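PDB 3G85: transcriptional regulator (LacI family) from Clostridium acetobutylicum ATCC 824, which probably regulates transcription by binding cis-regulatory DNA, with a periplasmic binding protein-like portion that may sense an effector. Local coordinates for residues P12-Y17 / F69-I74; K128-I133 / N156-S161. All blocks are in the same frame, centred on the assembly; numbering follows the deposited sequence.

Contact 1 comes first along the chain and closes before contact 2 opens. It joins strands 13-19 and 71-74 in the parallel sheet that also holds strands 46-52, 94-97, 105-109 and 269-272. Contact 2 belongs to the other sheet. It ties the entry to strand 131-134 to the loop between helix 140-155 and strand 165-167. The two share no strand and do not touch. The centres of contacts 1 and 2 are about 42 Å apart, on opposite sides of the chain's centre. The nearest atoms of contacts 1 and 2 are about 23 Å apart. Each therefore belongs to a different lobe of the two-lobed fold expected for a periplasmic binding protein-like regulator.

Contact 1: P12-Y17 / F69-I74; sequences PTIALY and FDAAII
Two neighbouring parallel strands of a Rossmann-like sheet, 13-17 and 71-74, form this contact, with A15 facing A72 and L16 facing I73. Three backbone bonds join them. A15 N gives to A71 O at 2.9 Å, I73 N to A15 O, and Y17 N to I73 O. A15 and I73 thus reach both ways across the pair.

Ahead of strand 71-74, D70 lengthens the ladder. Its backbone N gives to T13 O, while T13 N gives to D70 OD2 at 2.7 Å with an N-H...O angle of 164°. The carboxylate is met on its anti side, somewhat out of its plane. T13 is thus held at both its N and its O by one aspartate.

The face bearing A15, Y17, A72 and I74 carries the aromatic packing. A15 CB sits over one face of the F69 ring, 3.6 Å from the centroid, in a CH-pi contact. T13 CG2 touches the same ring at CD1. Y17 OH meets F69 at the ring edge, 3.5 Å from CE2. The tyrosine has CG anti to its carbonyl carbon (chi1 -77°), and its ring runs back along the strand toward F69. A72 CB lies at the edge of the tyrosine ring, 3.8 Å from Y17 CE2.

On the other face the packing is aliphatic. I73 is the middle piece. Its CD1 touches I14 CG2 at 3.9 Å, and its CG2 touches L16 CD1 at 3.8 Å. Helix 245-260 packs here through V256, on I14 and A71, and C252, on I73. Strand 46-52 bonds to the far edge of strand 13-19. The arrangement is that of the central parallel strands of an alpha/beta sandwich, here in one lobe of a periplasmic binding protein-like fold.

Contact 2: K128-I133 / N156-S161; sequences KSAAAI and NGIKIS
K128 and K159 start a short backbone pairing at one end of a beta-alpha-beta crossover. The crossover runs from strand 131-134 through helix 140-155 to strand 165-167, which lies beside the first strand in parallel. Residues 156-161 are in the loop between that helix and the second strand. G157 has positive phi, a backbone shape that favours glycine, just after the helix.

Two direct hydrogen bonds form a single bridge around S129. K159 N gives to K128 O at 3.0 Å. This bond is straight at the hydrogen, but the donor lies above the carbonyl plane. A130 N gives to K159 O, nearly in line with the carbonyl. S129 CB also rests against this oxygen, 3.2 Å away.

Waters join the two segments further. One water donates to both K128 O and G157 O. K128 O therefore accepts from a water as well as from K159 N. A second water accepts from K128 NZ at 2.8 Å and donates to G157 O. The lysine chain bends at chi2 (-74°) and again at chi4, which brings the ammonium back to this water. Another water accepts a hydrogen bond from S161 N and donates one to A130 O.

Apolar contact is centred on A130. I158 CG2 lies 3.9 Å from A130 CB and also touches the S129 backbone. F149 and C153 of helix 140-155 extend this packing. F149 touches A130 and I160, and C153 touches I158 and I160. I158 also meets F122 and A123 of helix 111-124. The tightest carbon pair is I160 CD1 against A130 CB, at 3.4 Å, closer than usual van der Waals contact.

Contact 1: P12-Y17 / F69-I74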
# COMPACT_ATOMS: atom_id res chain seq x y z
N PRO A 12 4.48 -27.71 6.69
CA PRO A 12 3.64 -27.22 5.58
C PRO A 12 4.26 -25.95 4.96
O PRO A 12 4.96 -25.23 5.66
CB PRO A 12 2.32 -26.86 6.25
CG PRO A 12 2.46 -27.26 7.74
CD PRO A 12 3.90 -27.46 8.02
N THR A 13 3.99 -25.69 3.69
CA THR A 13 4.55 -24.50 3.04
C THR A 13 3.45 -23.52 2.62
O THR A 13 2.48 -23.92 1.95
CB THR A 13 5.40 -24.87 1.80
OG1 THR A 13 6.44 -25.77 2.20
CG2 THR A 13 6.05 -23.61 1.19
N ILE A 14 3.66 -22.26 2.98
CA ILE A 14 2.80 -21.16 2.55
C ILE A 14 3.53 -20.35 1.46
O ILE A 14 4.66 -19.88 1.69
CB ILE A 14 2.51 -20.20 3.71
CG1 ILE A 14 1.84 -20.96 4.89
CG2 ILE A 14 1.63 -19.00 3.25
CD1 ILE A 14 1.84 -20.16 6.18
N ALA A 15 2.87 -20.13 0.33
CA ALA A 15 3.47 -19.35 -0.76
C ALA A 15 2.92 -17.91 -0.75
O ALA A 15 1.70 -17.70 -0.66
CB ALA A 15 3.21 -20.01 -2.11
N LEU A 16 3.84 -16.95 -0.86
CA LEU A 16 3.46 -15.58 -1.10
C LEU A 16 3.63 -15.34 -2.60
O LEU A 16 4.77 -15.29 -3.09
CB LEU A 16 4.34 -14.62 -0.32
CG LEU A 16 4.12 -13.13 -0.54
CD1 LEU A 16 2.71 -12.69 -0.07
CD2 LEU A 16 5.21 -12.36 0.17
N TYR A 17 2.51 -15.22 -3.31
CA TYR A 17 2.58 -14.88 -4.73
C TYR A 17 2.75 -13.36 -4.91
O TYR A 17 1.92 -12.61 -4.43
CB TYR A 17 1.33 -15.37 -5.43
CG TYR A 17 1.42 -16.85 -5.67
CD1 TYR A 17 2.10 -17.34 -6.77
CD2 TYR A 17 0.88 -17.75 -4.73
CE1 TYR A 17 2.23 -18.70 -6.99
CE2 TYR A 17 1.00 -19.14 -4.92
CZ TYR A 17 1.69 -19.61 -6.06
OH TYR A 17 1.83 -20.95 -6.29
N PHE A 69 0.72 -25.76 -3.02
CA PHE A 69 1.24 -25.46 -1.71
C PHE A 69 0.16 -25.76 -0.67
O PHE A 69 -0.96 -26.07 -1.02
CB PHE A 69 1.63 -23.99 -1.67
CG PHE A 69 2.89 -23.69 -2.41
CD1 PHE A 69 4.12 -24.05 -1.88
CD2 PHE A 69 2.85 -23.06 -3.65
CE1 PHE A 69 5.31 -23.75 -2.55
CE2 PHE A 69 4.05 -22.76 -4.35
CZ PHE A 69 5.26 -23.11 -3.80
N ASP A 70 0.50 -25.67 0.61
CA ASP A 70 -0.49 -25.88 1.67
C ASP A 70 -1.43 -24.68 1.85
O ASP A 70 -2.54 -24.84 2.36
CB ASP A 70 0.19 -26.21 2.97
CG ASP A 70 0.96 -27.52 2.88
OD1 ASP A 70 0.29 -28.58 2.91
OD2 ASP A 70 2.19 -27.47 2.71
N ALA A 71 -0.96 -23.50 1.43
CA ALA A 71 -1.74 -22.26 1.48
C ALA A 71 -1.03 -21.22 0.64
O ALA A 71 0.18 -21.34 0.34
CB ALA A 71 -1.86 -21.78 2.93
N ALA A 72 -1.76 -20.18 0.25
CA ALA A 72 -1.13 -19.09 -0.51
C ALA A 72 -1.67 -17.76 -0.03
O ALA A 72 -2.84 -17.68 0.37
CB ALA A 72 -1.40 -19.24 -1.99
N ILE A 73 -0.84 -16.73 -0.14
CA ILE A 73 -1.25 -15.35 0.11
C ILE A 73 -0.93 -14.64 -1.20
O ILE A 73 0.21 -14.77 -1.70
CB ILE A 73 -0.36 -14.69 1.19
CG1 ILE A 73 -0.42 -15.47 2.52
CG2 ILE A 73 -0.80 -13.25 1.39
CD1 ILE A 73 0.76 -15.20 3.48
N ILE A 74 -1.89 -13.89 -1.75
CA ILE A 74 -1.63 -13.15 -2.98
C ILE A 74 -1.46 -11.70 -2.64
O ILE A 74 -2.41 -11.08 -2.18
CB ILE A 74 -2.78 -13.23 -3.97
CG1 ILE A 74 -3.40 -14.63 -4.04
CG2 ILE A 74 -2.30 -12.67 -5.34
CD1 ILE A 74 -2.45 -15.80 -4.31

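Contact 2: K128-I133 / N156-S161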
# COMPACT_ATOMS: atom_id res chain seq x y z
N LYS A 128 -5.96 25.88 2.64
CA LYS A 128 -7.10 26.21 1.80
C LYS A 128 -7.08 25.53 0.44
O LYS A 128 -8.10 25.48 -0.24
CB LYS A 128 -7.26 27.75 1.71
CG LYS A 128 -7.79 28.35 3.03
CD LYS A 128 -9.27 28.03 3.22
CE LYS A 128 -9.74 28.15 4.70
NZ LYS A 128 -10.17 26.84 5.32
N SER A 129 -5.93 25.00 0.04
CA SER A 129 -5.88 24.13 -1.13
C SER A 129 -4.73 23.12 -1.03
O SER A 129 -3.88 23.24 -0.18
CB SER A 129 -5.77 24.93 -2.43
OG SER A 129 -4.56 25.64 -2.42
N ALA A 130 -4.74 22.13 -1.91
CA ALA A 130 -3.72 21.08 -1.88
C ALA A 130 -3.46 20.60 -3.29
O ALA A 130 -4.33 20.73 -4.17
CB ALA A 130 -4.15 19.92 -0.97
N ALA A 131 -2.26 20.05 -3.49
CA ALA A 131 -1.94 19.32 -4.70
C ALA A 131 -1.73 17.84 -4.34
O ALA A 131 -1.61 17.50 -3.16
CB ALA A 131 -0.69 19.88 -5.36
N ALA A 132 -1.74 16.98 -5.36
CA ALA A 132 -1.55 15.54 -5.15
C ALA A 132 -0.67 14.99 -6.27
O ALA A 132 -0.90 15.28 -7.46
CB ALA A 132 -2.90 14.80 -5.10
N ILE A 133 0.37 14.26 -5.89
CA ILE A 133 1.19 13.57 -6.86
C ILE A 133 0.89 12.10 -6.69
O ILE A 133 1.12 11.53 -5.60
CB ILE A 133 2.67 13.86 -6.63
CG1 ILE A 133 2.96 15.37 -6.84
CG2 ILE A 133 3.53 13.01 -7.56
CD1 ILE A 133 4.39 15.73 -6.48
N ASN A 156 -14.10 19.45 3.49
CA ASN A 156 -13.52 20.34 4.49
C ASN A 156 -13.00 21.67 3.96
O ASN A 156 -12.19 22.34 4.62
CB ASN A 156 -12.41 19.62 5.28
CG ASN A 156 -12.94 18.52 6.18
OD1 ASN A 156 -13.18 17.39 5.73
ND2 ASN A 156 -13.12 18.84 7.44
N GLY A 157 -13.43 22.04 2.77
CA GLY A 157 -13.09 23.34 2.18
C GLY A 157 -11.66 23.46 1.72
O GLY A 157 -11.09 24.57 1.70
N ILE A 158 -11.05 22.33 1.35
CA ILE A 158 -9.71 22.35 0.74
C ILE A 158 -9.87 22.14 -0.76
O ILE A 158 -10.35 21.07 -1.20
CB ILE A 158 -8.79 21.25 1.36
CG1 ILE A 158 -8.67 21.44 2.88
CG2 ILE A 158 -7.42 21.27 0.67
CD1 ILE A 158 -7.95 20.28 3.61
N LYS A 159 -9.51 23.15 -1.55
CA LYS A 159 -9.64 23.05 -3.02
C LYS A 159 -8.56 22.14 -3.58
O LYS A 159 -7.41 22.28 -3.23
CB LYS A 159 -9.54 24.44 -3.68
CG LYS A 159 -9.81 24.43 -5.20
CD LYS A 159 -9.57 25.80 -5.88
CE LYS A 159 -9.82 25.72 -7.41
NZ LYS A 159 -9.23 26.88 -8.20
N ILE A 160 -8.93 21.19 -4.43
CA ILE A 160 -7.95 20.48 -5.24
C ILE A 160 -8.31 20.63 -6.69
O ILE A 160 -9.10 19.84 -7.23
CB ILE A 160 -7.84 18.94 -4.98
CG1 ILE A 160 -8.11 18.56 -3.53
CG2 ILE A 160 -6.47 18.40 -5.49
CD1 ILE A 160 -6.99 18.98 -2.62
N SER A 161 -7.69 21.62 -7.33
CA SER A 161 -7.82 21.83 -8.77
C SER A 161 -7.29 20.61 -9.52
O SER A 161 -6.26 20.04 -9.15
CB SER A 161 -7.06 23.09 -9.17
OG SER A 161 -7.31 24.14 -8.22
O HOH W 1 -9.29 24.02 5.37
O HOH W 2 -10.22 27.18 -0.03
O HOH W 3 -12.06 26.59 3.30
O HOH W 4 -5.42 22.84 -5.81